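Local coordinates for protein phospholyase (Arthrobacter aurescens, PDB 5G4I) that acts as a pyridoxal-phosphate-dependent phospholyase built on the class III transaminase fold, eliminating phosphate from its substrate, at residues I391-E396 against E432-S437. Sequence-based numbering, arbitrary orientation. Where two conformers were deposited one is given.
Sequences IEDMRE and ELSLAS
Three groups converge on Asp393 OD2. From the facing helix, Ser434 OG donates a hydrogen bond to it, with OG and OD2 2.7 Å apart, on the anti lone pair, the one turned away from the other carboxylate oxygen. Arg397, just past the end of 391-396, forms a salt bridge to the same oxygen through its NE, and a water gives it a weak hydrogen bond. In one of the two conformers of Ser437 this water also hydrogen-bonds to its OG, 2.9 Å away, a link that is therefore less certain. Short polar side chains suit this place because the two helices come near: the CA atoms of Asp393 and Ser434 are 6.7 Å apart. With chi1 at -174°, Asp393 swings its carboxylate away from its own backbone N and toward Ser434, which reaches out with a similar chi1 of -167°. The arginine and serine donors would be expected to stabilise the carboxylate's negative charge.

Beside this polar bridge, Met394 brings SD to 4.1 Å from Ser434 CB, so the serine meets sulfur with its carbon and the carboxylate with its hydroxyl. Methionine suits the spot because its flexible, nonpolar chain, bent at chi2 and chi3, can pack between Ser434 and strand 399-404. On the flank of helix 384-396, Arg395 clasps Glu392 OE1 side-on with NE and NH2, the latter at 2.8 Å from OE1, while NH1 makes a salt bridge to Glu396 OE2 (NH1 to OE2 2.9 Å), reached from above that carboxylate's plane.

The contact joins the C-terminal parts of helices 384-396 and 421-436, far from the cofactor site. Met394 packs on Val399 and Ile401, and Leu435 on Leu390 and Ile352, so 391-396 rests on strand 399-404 while 432-437 lies between helices 384-396 and 334-355.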
loop_
_atom_site.group_PDB
_atom_site.type_symbol
_atom_site.label_atom_id
_atom_site.label_comp_id
_atom_site.label_asym_id
_atom_site.label_seq_id
_atom_site.Cartn_x
_atom_site.Cartn_y
_atom_site.Cartn_z
ATOM N N ILE A 391 5.812 29.362 -12.589
ATOM C CA ILE A 391 6.128 27.907 -12.714
ATOM C C ILE A 391 6.463 27.471 -14.159
ATOM O O ILE A 391 7.444 26.768 -14.403
ATOM C CB ILE A 391 4.938 27.080 -12.126
ATOM C CG1 ILE A 391 4.883 27.275 -10.639
ATOM C CG2 ILE A 391 5.022 25.600 -12.493
ATOM C CD1 ILE A 391 3.550 26.830 -9.998
ATOM N N GLU A 392 5.646 27.962 -15.145
ATOM C CA GLU A 392 5.942 27.634 -16.537
ATOM C C GLU A 392 7.236 28.314 -17.041
ATOM O O GLU A 392 8.004 27.702 -17.829
ATOM C CB GLU A 392 4.730 28.002 -17.394
ATOM C CG GLU A 392 3.486 27.164 -17.116
ATOM C CD GLU A 392 3.488 25.740 -17.711
ATOM O OE1 GLU A 392 4.390 25.437 -18.489
ATOM O OE2 GLU A 392 2.442 25.012 -17.460
ATOM N N ASP A 393 7.446 29.589 -16.634
ATOM C CA ASP A 393 8.658 30.283 -17.018
ATOM C C ASP A 393 9.967 29.608 -16.479
ATOM O O ASP A 393 10.972 29.414 -17.144
ATOM C CB ASP A 393 8.610 31.778 -16.613
ATOM C CG ASP A 393 9.806 32.554 -17.143
ATOM O OD1 ASP A 393 9.963 32.614 -18.365
ATOM O OD2 ASP A 393 10.564 33.046 -16.382
ATOM N N MET A 394 9.875 29.173 -15.214
ATOM C CA MET A 394 11.000 28.474 -14.606
ATOM C C MET A 394 11.292 27.154 -15.328
ATOM O O MET A 394 12.423 26.797 -15.584
ATOM C CB MET A 394 10.665 28.245 -13.110
ATOM C CG MET A 394 10.845 29.515 -12.274
ATOM S SD MET A 394 12.594 30.058 -12.024
ATOM C CE MET A 394 13.116 28.964 -10.673
ATOM N N ARG A 395 10.227 26.405 -15.737
ATOM C CA ARG A 395 10.430 25.229 -16.604
ATOM C C ARG A 395 11.203 25.564 -17.890
ATOM O O ARG A 395 12.111 24.882 -18.275
ATOM C CB ARG A 395 9.080 24.508 -16.915
ATOM C CG ARG A 395 9.150 23.355 -17.883
ATOM C CD ARG A 395 7.812 22.881 -18.502
ATOM N NE ARG A 395 7.009 24.032 -18.952
ATOM C CZ ARG A 395 7.287 24.756 -20.064
ATOM N NH1 ARG A 395 8.290 24.454 -20.882
ATOM N NH2 ARG A 395 6.504 25.761 -20.369
ATOM N N GLU A 396 10.727 26.659 -18.573
ATOM C CA GLU A 396 11.442 27.078 -19.791
ATOM C C GLU A 396 12.927 27.393 -19.565
ATOM O O GLU A 396 13.770 27.039 -20.372
ATOM C CB GLU A 396 10.727 28.282 -20.476
ATOM C CG GLU A 396 9.458 27.863 -21.192
ATOM C CD GLU A 396 9.685 27.150 -22.563
ATOM O OE1 GLU A 396 10.734 27.347 -23.274
ATOM O OE2 GLU A 396 8.815 26.352 -22.954
ATOM N N GLU A 432 14.799 35.012 -9.462
ATOM C CA GLU A 432 14.868 36.502 -9.548
ATOM C C GLU A 432 14.650 37.057 -10.947
ATOM O O GLU A 432 13.881 38.026 -11.063
ATOM C CB GLU A 432 16.206 37.020 -9.036
ATOM C CG GLU A 432 16.310 36.814 -7.549
ATOM C CD GLU A 432 17.277 37.950 -6.881
ATOM O OE1 GLU A 432 16.792 39.094 -6.734
ATOM O OE2 GLU A 432 18.334 37.580 -6.566
ATOM N N LEU A 433 15.242 36.453 -11.944
ATOM C CA LEU A 433 15.031 36.876 -13.317
ATOM C C LEU A 433 13.588 36.652 -13.780
ATOM O O LEU A 433 12.957 37.501 -14.472
ATOM C CB LEU A 433 16.038 36.226 -14.229
ATOM C CG LEU A 433 17.530 36.615 -13.979
ATOM C CD1 LEU A 433 18.412 35.689 -14.715
ATOM C CD2 LEU A 433 17.836 38.096 -14.265
ATOM N N SER A 434 13.001 35.533 -13.384
ATOM C CA SER A 434 11.588 35.284 -13.658
ATOM C C SER A 434 10.642 36.325 -13.015
ATOM O O SER A 434 9.689 36.851 -13.675
ATOM C CB SER A 434 11.294 33.784 -13.272
ATOM O OG SER A 434 9.980 33.434 -13.818
ATOM N N LEU A 435 10.792 36.637 -11.745
ATOM C CA LEU A 435 10.053 37.654 -11.008
ATOM C C LEU A 435 10.170 39.017 -11.745
ATOM O O LEU A 435 9.160 39.770 -11.899
ATOM C CB LEU A 435 10.476 37.767 -9.562
ATOM C CG LEU A 435 9.970 36.640 -8.659
ATOM C CD1 LEU A 435 10.765 36.674 -7.367
ATOM C CD2 LEU A 435 8.497 36.721 -8.331
ATOM N N ALA A 436 11.380 39.312 -12.188
ATOM C CA ALA A 436 11.592 40.618 -12.798
ATOM C C ALA A 436 10.832 40.722 -14.117
ATOM O O ALA A 436 10.533 41.842 -14.529
ATOM C CB ALA A 436 13.070 40.880 -12.978
ATOM N N SER A 437 10.522 39.615 -14.779
ATOM C CA SER A 437 9.771 39.580 -16.020
ATOM C C SER A 437 8.240 39.750 -15.859
ATOM O O SER A 437 7.510 39.881 -16.884
ATOM C CB SER A 437 10.003 38.243 -16.698
ATOM O OG SER A 437 11.205 38.240 -17.398
HETATM O O HOH W 1 11.062 35.452 -18.036
#